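Local coordinates for GH62 hydrolase (Scytalidium thermophilum, PDB 4PVA), which probably removes alpha-L-arabinofuranosyl side groups from arabinoxylan, as an alpha-L-arabinofuranosidase of glycoside hydrolase family 62, at residues 103-108 with 298-303; 163-168 with 225-230. All coordinates share one frame; numbering follows the deposited sequence.

In the fold
Following the chain from the N terminus, strand 101-108, the innermost of its blade, comes first and supplies one half of contact 1. Strand 162-168 follows, and after another 53 residues strand 222-229 closes contact 2 with it, one inner strand against the next. The partner of 103-108 arrives far later, in the loop after strand 296-298, so contact 1 closes a long excursion of the chain and contact 2 lies wholly within it. The two also touch: Gln104 reaches the carbonyl of Val166, and Val298 meets the hydroxyl of Tyr227. Together they tie successive blades of the propeller to one another around its centre.

Contact 1 (103-108 with 298-303); sequences PQVFYF and VIRTLT
Arg300 reaches across to strand 103-108 and takes hold of one backbone atom, the carbonyl oxygen of Val105, with both of its terminal nitrogens. Arg300 NH2 lies 2.8 Å from Val105 O and Arg300 NH1 2.9 Å from the same atom, so the guanidinium meets the oxygen end-on. The oxygen sits close to the guanidinium plane, and both nitrogens lie in the plane of the carbonyl, but one acceptor shared by two donors leaves each bond bent (146° for NH2). A turn at chi3 (-78°) swings the end of the Arg300 chain toward the strand. Glu297 pairs with NH2 as well, which probably balances the charge of this buried group and fixes its rotation. Phe106 CB packs 3.9 Å from Arg300 NH1, while its ring leads off toward Val117.

Three residues further along, at Thr303, the backbone takes over: Tyr107 N donates to Thr303 O at 2.8 Å, almost straight at 175°. Thr303 O also rests 3.5 Å from Phe106 CA; the looser, more exposed side is that of the side chains, where Thr303 OG1 comes no nearer than 4.1 Å to Tyr107 CB, and the phenol of Tyr107 turns away to meet Trp114; both residues are partly exposed, whereas Val105, Phe106 and Arg300 are buried.

Val105 O and Tyr107 N lie on one edge of the strand, while Gln104 and Phe106 make backbone bonds to strand 113-119 on the other. The backbone of Arg300 also bonds to Ala50 and Leu52 of strand 44-53, so the incoming loop joins two blades at once. An inner-strand edge bridged in this way by the loop that follows strand 296-298, near the middle of the molecule, fits the five-bladed beta-propeller of family 62.

Contact 2 (163-168 with 225-230); sequences DMWVVC and CIYRIK. With PO4 (phosphate ion), chain E.
Over one face of the Trp165 indole runs the backbone of strand 225-229: Cys225 CA stands 3.8 Å from the centroid of the six-membered ring, almost on its normal, in a CH-pi contact, and Ile226 N lies above the same face nearer the rim. Cys225 SG approaches that ring obliquely, a sulfur-aromatic contact. The far edge of the indole, CZ2 and CH2, points into the face of the Tyr227 ring, an offset edge-to-face pair with centroids 5.3 Å apart and planes at 83°. Tyr227 OH is also bonded to Val298 N, which helps hold that phenol in place.

With CG anti to the backbone N (chi1 -177°), the indole extends from its own strand far enough for Trp165 NE1 to donate to Ile226 O at 2.9 Å; the bond is bent, at 138°, with the oxygen somewhat out of the ring plane. Beside it Val167 CG1 packs on Ile226 CG2 at 3.8 Å. A leucine in place of Trp165 would probably leave Ile226 O without this donor and open a gap between Cys225 and the Tyr227 face.

Further along, Arg228 presents its guanidinium edge to a phosphate ion, NH1 to O2 and NH2 to O3, each at 2.8 Å; the ion probably comes from the crystallisation liquor.

The axes of the two strands run nearly parallel, 7.3 Å apart, too far for direct backbone pairing. Side chains therefore join these neighbouring inner propeller strands, and the chemistry implies an apolar, aromatic seam with its buried carbonyl satisfied by the indole.

Contact 1 (103-108 with 298-303)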
ATOM      1  N   PRO A 103      -2.781  -5.684   1.891  1.00 11.14           N
ATOM      2  CA  PRO A 103      -2.583  -6.131   0.517  1.00 11.75           C
ATOM      3  C   PRO A 103      -2.171  -5.024  -0.457  1.00 11.24           C
ATOM      4  O   PRO A 103      -2.423  -3.817  -0.224  1.00 11.30           O
ATOM      5  CB  PRO A 103      -3.968  -6.645   0.126  1.00 12.65           C
ATOM      6  CG  PRO A 103      -4.904  -5.802   0.910  1.00 12.11           C
ATOM      7  CD  PRO A 103      -4.211  -5.514   2.202  1.00 11.50           C
ATOM      8  N   GLN A 104      -1.601  -5.467  -1.576  1.00 11.39           N
ATOM      9  CA  GLN A 104      -1.266  -4.682  -2.761  1.00 10.86           C
ATOM     10  C   GLN A 104      -1.694  -5.557  -3.934  1.00 11.07           C
ATOM     11  O   GLN A 104      -1.259  -6.711  -3.999  1.00 11.76           O
ATOM     12  CB  GLN A 104       0.224  -4.428  -2.841  1.00 10.62           C
ATOM     13  CG  GLN A 104       0.658  -3.712  -4.103  1.00 10.42           C
ATOM     14  CD  GLN A 104       2.074  -3.978  -4.527  1.00 10.08           C
ATOM     15  OE1 GLN A 104       2.665  -4.995  -4.172  1.00 10.58           O
ATOM     16  NE2 GLN A 104       2.620  -3.071  -5.319  1.00 10.35           N
ATOM     17  N   VAL A 105      -2.478  -5.024  -4.856  1.00 11.45           N
ATOM     18  CA  VAL A 105      -2.945  -5.796  -6.022  1.00 12.07           C
ATOM     19  C   VAL A 105      -2.378  -5.252  -7.319  1.00 12.16           C
ATOM     20  O   VAL A 105      -2.353  -4.047  -7.532  1.00 11.99           O
ATOM     21  CB  VAL A 105      -4.492  -5.848  -6.100  1.00 12.94           C
ATOM     22  CG1 VAL A 105      -5.144  -4.547  -6.496  1.00 12.94           C
ATOM     23  CG2 VAL A 105      -4.903  -6.980  -7.030  1.00 13.86           C
ATOM     24  N   PHE A 106      -1.965  -6.133  -8.222  1.00 12.50           N
ATOM     25  CA  PHE A 106      -1.532  -5.747  -9.550  1.00 12.57           C
ATOM     26  C   PHE A 106      -1.652  -6.940 -10.482  1.00 13.24           C
ATOM     27  O   PHE A 106      -1.758  -8.086 -10.027  1.00 13.70           O
ATOM     28  CB  PHE A 106      -0.093  -5.183  -9.570  1.00 12.02           C
ATOM     29  CG  PHE A 106       0.924  -6.117  -9.001  1.00 12.30           C
ATOM     30  CD1 PHE A 106       1.538  -7.102  -9.786  1.00 12.75           C
ATOM     31  CD2 PHE A 106       1.222  -6.088  -7.639  1.00 12.55           C
ATOM     32  CE1 PHE A 106       2.443  -7.986  -9.227  1.00 12.89           C
ATOM     33  CE2 PHE A 106       2.100  -6.970  -7.080  1.00 12.55           C
ATOM     34  CZ  PHE A 106       2.712  -7.928  -7.873  1.00 12.86           C
ATOM     35  N   TYR A 107      -1.654  -6.654 -11.783  1.00 13.20           N
ATOM     36  CA  TYR A 107      -1.727  -7.687 -12.825  1.00 14.06           C
ATOM     37  C   TYR A 107      -0.342  -7.975 -13.340  1.00 14.11           C
ATOM     38  O   TYR A 107       0.347  -7.103 -13.860  1.00 14.82           O
ATOM     39  CB  TYR A 107      -2.607  -7.188 -13.956  1.00 14.89           C
ATOM     40  CG  TYR A 107      -2.969  -8.250 -14.985  1.00 16.40           C
ATOM     41  CD1 TYR A 107      -3.793  -9.312 -14.665  1.00 16.53           C
ATOM     42  CD2 TYR A 107      -2.479  -8.159 -16.269  1.00 17.65           C
ATOM     43  CE1 TYR A 107      -4.130 -10.265 -15.630  1.00 17.50           C
ATOM     44  CE2 TYR A 107      -2.800  -9.112 -17.210  1.00 18.72           C
ATOM     45  CZ  TYR A 107      -3.609 -10.115 -16.878  1.00 17.99           C
ATOM     46  OH  TYR A 107      -3.971 -11.071 -17.833  1.00 20.37           O
ATOM     47  N   PHE A 108       0.097  -9.221 -13.156  1.00 14.66           N
ATOM     48  CA  PHE A 108       1.401  -9.633 -13.587  1.00 15.18           C
ATOM     49  C   PHE A 108       1.188 -10.148 -15.019  1.00 15.49           C
ATOM     50  O   PHE A 108       0.883 -11.336 -15.238  1.00 16.27           O
ATOM     51  CB  PHE A 108       2.041 -10.710 -12.679  1.00 15.25           C
ATOM     52  CG  PHE A 108       3.491 -10.917 -12.973  1.00 15.48           C
ATOM     53  CD1 PHE A 108       4.437 -10.037 -12.520  1.00 15.27           C
ATOM     54  CD2 PHE A 108       3.915 -12.032 -13.700  1.00 16.51           C
ATOM     55  CE1 PHE A 108       5.775 -10.201 -12.817  1.00 15.05           C
ATOM     56  CE2 PHE A 108       5.247 -12.190 -14.008  1.00 16.47           C
ATOM     57  CZ  PHE A 108       6.183 -11.301 -13.560  1.00 15.73           C
ATOM     58  N   VAL A 298      -2.486   4.769  -4.199  1.00 10.31           N
ATOM     59  CA  VAL A 298      -3.054   5.387  -5.399  1.00 11.13           C
ATOM     60  C   VAL A 298      -3.957   4.398  -6.130  1.00 10.95           C
ATOM     61  O   VAL A 298      -3.581   3.220  -6.342  1.00 11.44           O
ATOM     62  CB  VAL A 298      -1.911   5.851  -6.346  1.00 11.35           C
ATOM     63  CG1 VAL A 298      -2.470   6.412  -7.645  1.00 11.82           C
ATOM     64  CG2 VAL A 298      -1.027   6.856  -5.644  1.00 11.35           C
ATOM     65  N   ILE A 299      -5.113   4.840  -6.557  1.00 11.66           N
ATOM     66  CA  ILE A 299      -5.991   4.024  -7.391  1.00 12.30           C
ATOM     67  C   ILE A 299      -5.406   3.979  -8.786  1.00 12.89           C
ATOM     68  O   ILE A 299      -5.279   5.005  -9.458  1.00 13.47           O
ATOM     69  CB  ILE A 299      -7.418   4.581  -7.432  1.00 13.18           C
ATOM     70  CG1 ILE A 299      -8.007   4.732  -6.031  1.00 13.36           C
ATOM     71  CG2 ILE A 299      -8.309   3.646  -8.258  1.00 13.96           C
ATOM     72  CD1 ILE A 299      -9.387   5.351  -6.012  1.00 14.24           C
ATOM     73  N   ARG A 300      -5.042   2.793  -9.242  1.00 13.09           N
ATOM     74  CA  ARG A 300      -4.330   2.662 -10.505  1.00 12.96           C
ATOM     75  C   ARG A 300      -5.259   2.248 -11.665  1.00 13.90           C
ATOM     76  O   ARG A 300      -6.063   1.333 -11.543  1.00 14.47           O
ATOM     77  CB  ARG A 300      -3.187   1.667 -10.342  1.00 12.56           C
ATOM     78  CG  ARG A 300      -2.004   2.264  -9.622  1.00 12.08           C
ATOM     79  CD  ARG A 300      -0.998   1.200  -9.218  1.00 12.16           C
ATOM     80  NE  ARG A 300      -1.421   0.454  -8.027  1.00 12.19           N
ATOM     81  CZ  ARG A 300      -1.801  -0.829  -7.984  1.00 12.43           C
ATOM     82  NH1 ARG A 300      -1.712  -1.622  -9.058  1.00 12.94           N
ATOM     83  NH2 ARG A 300      -2.188  -1.328  -6.833  1.00 13.03           N
ATOM     84  N   THR A 301      -5.090   2.902 -12.815  1.00 14.50           N
ATOM     85  CA  THR A 301      -5.680   2.472 -14.089  1.00 15.69           C
ATOM     86  C   THR A 301      -4.708   1.712 -14.956  1.00 15.71           C
ATOM     87  O   THR A 301      -5.152   0.964 -15.843  1.00 17.03           O
ATOM     88  CB  THR A 301      -6.197   3.687 -14.897  1.00 17.34           C
ATOM     89  OG1 THR A 301      -5.129   4.626 -15.042  1.00 19.17           O
ATOM     90  CG2 THR A 301      -7.351   4.316 -14.172  1.00 17.97           C
ATOM     91  N   LEU A 302      -3.419   1.900 -14.756  1.00 14.71           N
ATOM     92  CA  LEU A 302      -2.371   1.139 -15.433  1.00 14.66           C
ATOM     93  C   LEU A 302      -2.042   0.056 -14.431  1.00 14.37           C
ATOM     94  O   LEU A 302      -1.275   0.273 -13.485  1.00 13.95           O
ATOM     95  CB  LEU A 302      -1.185   2.050 -15.774  1.00 14.58           C
ATOM     96  CG  LEU A 302      -1.562   3.265 -16.629  1.00 15.62           C
ATOM     97  CD1 LEU A 302      -0.362   4.164 -16.771  1.00 15.28           C
ATOM     98  CD2 LEU A 302      -2.060   2.846 -18.004  1.00 17.70           C
ATOM     99  N   THR A 303      -2.643  -1.101 -14.599  1.00 13.97           N
ATOM    100  CA  THR A 303      -2.740  -2.073 -13.509  1.00 14.09           C
ATOM    101  C   THR A 303      -1.635  -3.113 -13.432  1.00 13.21           C
ATOM    102  O   THR A 303      -1.668  -3.928 -12.518  1.00 13.64           O
ATOM    103  CB  THR A 303      -4.065  -2.827 -13.582  1.00 15.07           C
ATOM    104  OG1 THR A 303      -4.129  -3.517 -14.831  1.00 16.83           O
ATOM    105  CG2 THR A 303      -5.218  -1.882 -13.464  1.00 15.33           C
TER

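Contact 2 (163-168 with 225-230)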
ATOM      1  N   ASP A 163       4.114  -4.879   5.643  1.00 10.31           N
ATOM      2  CA  ASP A 163       3.888  -3.913   4.579  1.00 10.35           C
ATOM      3  C   ASP A 163       4.702  -4.190   3.348  1.00 10.01           C
ATOM      4  O   ASP A 163       5.656  -3.457   2.976  1.00  9.71           O
ATOM      5  CB  ASP A 163       4.066  -2.485   5.095  1.00 10.71           C
ATOM      6  CG  ASP A 163       3.055  -2.146   6.143  1.00 11.76           C
ATOM      7  OD1 ASP A 163       2.182  -2.993   6.473  1.00 12.56           O
ATOM      8  OD2 ASP A 163       3.060  -1.041   6.677  1.00 12.82           O
HETATM    9  N   MSE A 164       4.286  -5.236   2.643  1.00  9.93           N
HETATM   10  CA  MSE A 164       5.018  -5.764   1.499  1.00 10.09           C
HETATM   11  C   MSE A 164       4.595  -5.078   0.218  1.00  9.92           C
HETATM   12  O   MSE A 164       3.391  -4.867  -0.042  1.00 10.71           O
HETATM   13  CB  MSE A 164       4.693  -7.271   1.406  1.00 10.61           C
HETATM   14  CG  MSE A 164       4.717  -8.067   2.692  1.00 11.22           C
HETATM   15 SE   MSE A 164       6.484  -7.931   3.500  0.55 11.24          SE
HETATM   16  CE  MSE A 164       6.046  -8.836   5.196  1.00 11.74           C
ATOM     17  N   TRP A 165       5.564  -4.725  -0.627  1.00  9.51           N
ATOM     18  CA  TRP A 165       5.286  -3.993  -1.866  1.00  9.24           C
ATOM     19  C   TRP A 165       6.158  -4.493  -2.997  1.00  9.36           C
ATOM     20  O   TRP A 165       7.391  -4.438  -2.882  1.00  9.39           O
ATOM     21  CB  TRP A 165       5.567  -2.487  -1.650  1.00  9.14           C
ATOM     22  CG  TRP A 165       5.250  -1.657  -2.842  1.00  9.15           C
ATOM     23  CD1 TRP A 165       6.052  -1.377  -3.912  1.00  9.11           C
ATOM     24  CD2 TRP A 165       4.021  -0.999  -3.085  1.00  9.29           C
ATOM     25  NE1 TRP A 165       5.382  -0.592  -4.819  1.00  9.22           N
ATOM     26  CE2 TRP A 165       4.125  -0.367  -4.332  1.00  9.41           C
ATOM     27  CE3 TRP A 165       2.823  -0.907  -2.386  1.00  9.91           C
ATOM     28  CZ2 TRP A 165       3.106   0.395  -4.863  1.00  9.94           C
ATOM     29  CZ3 TRP A 165       1.793  -0.169  -2.941  1.00 10.49           C
ATOM     30  CH2 TRP A 165       1.942   0.464  -4.153  1.00 10.42           C
ATOM     31  N   VAL A 166       5.558  -4.933  -4.092  1.00  9.62           N
ATOM     32  CA  VAL A 166       6.301  -5.302  -5.290  1.00 10.03           C
ATOM     33  C   VAL A 166       6.211  -4.209  -6.352  1.00 10.05           C
ATOM     34  O   VAL A 166       5.148  -3.631  -6.593  1.00 10.11           O
ATOM     35  CB  VAL A 166       5.764  -6.631  -5.888  1.00 10.73           C
ATOM     36  CG1 VAL A 166       6.301  -6.927  -7.281  1.00 10.95           C
ATOM     37  CG2 VAL A 166       6.046  -7.762  -4.933  1.00 11.22           C
ATOM     38  N   VAL A 167       7.333  -3.962  -7.015  1.00 10.13           N
ATOM     39  CA  VAL A 167       7.365  -3.136  -8.210  1.00 10.68           C
ATOM     40  C   VAL A 167       8.438  -3.658  -9.140  1.00 11.13           C
ATOM     41  O   VAL A 167       9.536  -3.983  -8.713  1.00 11.21           O
ATOM     42  CB  VAL A 167       7.535  -1.631  -7.865  1.00 10.54           C
ATOM     43  CG1 VAL A 167       8.778  -1.404  -7.024  1.00 11.08           C
ATOM     44  CG2 VAL A 167       7.577  -0.779  -9.137  1.00 10.99           C
ATOM     45  N   CYS A 168       8.103  -3.729 -10.418  1.00 11.49           N
ATOM     46  CA  CYS A 168       8.997  -4.270 -11.440  1.00 12.38           C
ATOM     47  C   CYS A 168       9.380  -3.195 -12.421  1.00 12.79           C
ATOM     48  O   CYS A 168       8.557  -2.361 -12.767  1.00 12.95           O
ATOM     49  CB  CYS A 168       8.330  -5.442 -12.185  1.00 12.51           C
ATOM     50  SG  CYS A 168       7.610  -6.691 -11.090  1.00 13.44           S
ATOM     51  N   CYS A 225       5.196   2.751  -0.568  1.00  9.69           N
ATOM     52  CA  CYS A 225       4.720   2.618  -1.948  1.00 10.02           C
ATOM     53  C   CYS A 225       5.833   3.076  -2.846  1.00  9.48           C
ATOM     54  O   CYS A 225       6.413   4.117  -2.596  1.00  9.41           O
ATOM     55  CB  CYS A 225       3.513   3.537  -2.239  1.00 10.67           C
ATOM     56  SG  CYS A 225       2.084   3.399  -1.163  1.00 12.09           S
ATOM     57  N   ILE A 226       6.123   2.325  -3.904  1.00  9.45           N
ATOM     58  CA  ILE A 226       7.064   2.738  -4.937  1.00  9.79           C
ATOM     59  C   ILE A 226       6.352   2.672  -6.270  1.00  9.76           C
ATOM     60  O   ILE A 226       5.891   1.607  -6.693  1.00 10.16           O
ATOM     61  CB  ILE A 226       8.351   1.885  -4.976  1.00 10.17           C
ATOM     62  CG1 ILE A 226       9.185   1.961  -3.672  1.00 10.28           C
ATOM     63  CG2 ILE A 226       9.198   2.319  -6.147  1.00 10.56           C
ATOM     64  CD1 ILE A 226       8.615   1.287  -2.452  1.00 10.42           C
ATOM     65  N   TYR A 227       6.275   3.817  -6.934  1.00  9.66           N
ATOM     66  CA  TYR A 227       5.564   3.985  -8.218  1.00  9.97           C
ATOM     67  C   TYR A 227       6.499   4.479  -9.300  1.00 10.43           C
ATOM     68  O   TYR A 227       7.387   5.291  -9.054  1.00 10.88           O
ATOM     69  CB  TYR A 227       4.450   4.995  -8.079  1.00 10.16           C
ATOM     70  CG  TYR A 227       3.348   4.620  -7.139  1.00 10.09           C
ATOM     71  CD1 TYR A 227       2.454   3.615  -7.468  1.00 10.45           C
ATOM     72  CD2 TYR A 227       3.148   5.272  -5.944  1.00 10.04           C
ATOM     73  CE1 TYR A 227       1.425   3.272  -6.631  1.00 10.67           C
ATOM     74  CE2 TYR A 227       2.113   4.936  -5.106  1.00 10.34           C
ATOM     75  CZ  TYR A 227       1.255   3.930  -5.446  1.00 10.26           C
ATOM     76  OH  TYR A 227       0.217   3.600  -4.599  1.00 10.37           O
ATOM     77  N   ARG A 228       6.258   4.013 -10.519  1.00 11.06           N
ATOM     78  CA  ARG A 228       6.845   4.623 -11.706  1.00 11.70           C
ATOM     79  C   ARG A 228       5.994   5.791 -12.170  1.00 12.14           C
ATOM     80  O   ARG A 228       4.781   5.703 -12.186  1.00 12.14           O
ATOM     81  CB  ARG A 228       6.869   3.587 -12.823  1.00 12.34           C
ATOM     82  CG  ARG A 228       7.193   4.122 -14.225  1.00 13.54           C
ATOM     83  CD  ARG A 228       8.607   4.610 -14.306  1.00 14.55           C
ATOM     84  NE  ARG A 228       8.845   5.496 -15.470  1.00 16.11           N
ATOM     85  CZ  ARG A 228       9.190   5.072 -16.674  1.00 18.58           C
ATOM     86  NH1 ARG A 228       9.266   3.795 -16.958  1.00 18.68           N
ATOM     87  NH2 ARG A 228       9.409   5.984 -17.617  1.00 19.77           N
ATOM     88  N   ILE A 229       6.643   6.879 -12.543  1.00 12.44           N
ATOM     89  CA  ILE A 229       5.945   8.016 -13.124  1.00 13.30           C
ATOM     90  C   ILE A 229       6.047   7.895 -14.640  1.00 14.15           C
ATOM     91  O   ILE A 229       7.128   7.918 -15.214  1.00 15.12           O
ATOM     92  CB  ILE A 229       6.553   9.352 -12.645  1.00 13.85           C
ATOM     93  CG1 ILE A 229       6.527   9.456 -11.110  1.00 13.86           C
ATOM     94  CG2 ILE A 229       5.853  10.543 -13.315  1.00 14.49           C
ATOM     95  CD1 ILE A 229       5.223   9.165 -10.407  1.00 14.82           C
ATOM     96  N   LYS A 230       4.901   7.692 -15.262  1.00 14.63           N
ATOM     97  CA  LYS A 230       4.860   7.457 -16.726  1.00 16.58           C
ATOM     98  C   LYS A 230       5.559   8.609 -17.484  1.00 17.61           C
ATOM     99  O   LYS A 230       5.365   9.761 -17.188  1.00 18.03           O
ATOM    100  CB  LYS A 230       3.408   7.359 -17.158  1.00 17.79           C
ATOM    101  CG  LYS A 230       3.224   7.047 -18.640  1.00 20.89           C
ATOM    102  CD  LYS A 230       1.761   6.889 -19.001  1.00 22.97           C
ATOM    103  CE  LYS A 230       1.518   6.902 -20.510  1.00 27.49           C
ATOM    104  NZ  LYS A 230       2.397   5.931 -21.200  1.00 30.63           N
TER
HETATM  105  P   PO4 E 504      10.191   4.090 -20.572  0.90 31.35           P
HETATM  106  O1  PO4 E 504      11.634   4.485 -20.503  0.90 35.32           O
HETATM  107  O2  PO4 E 504      10.136   3.051 -19.483  0.90 31.02           O
HETATM  108  O3  PO4 E 504       9.329   5.291 -20.297  0.90 31.58           O
HETATM  109  O4  PO4 E 504       9.771   3.509 -21.890  0.90 37.17           O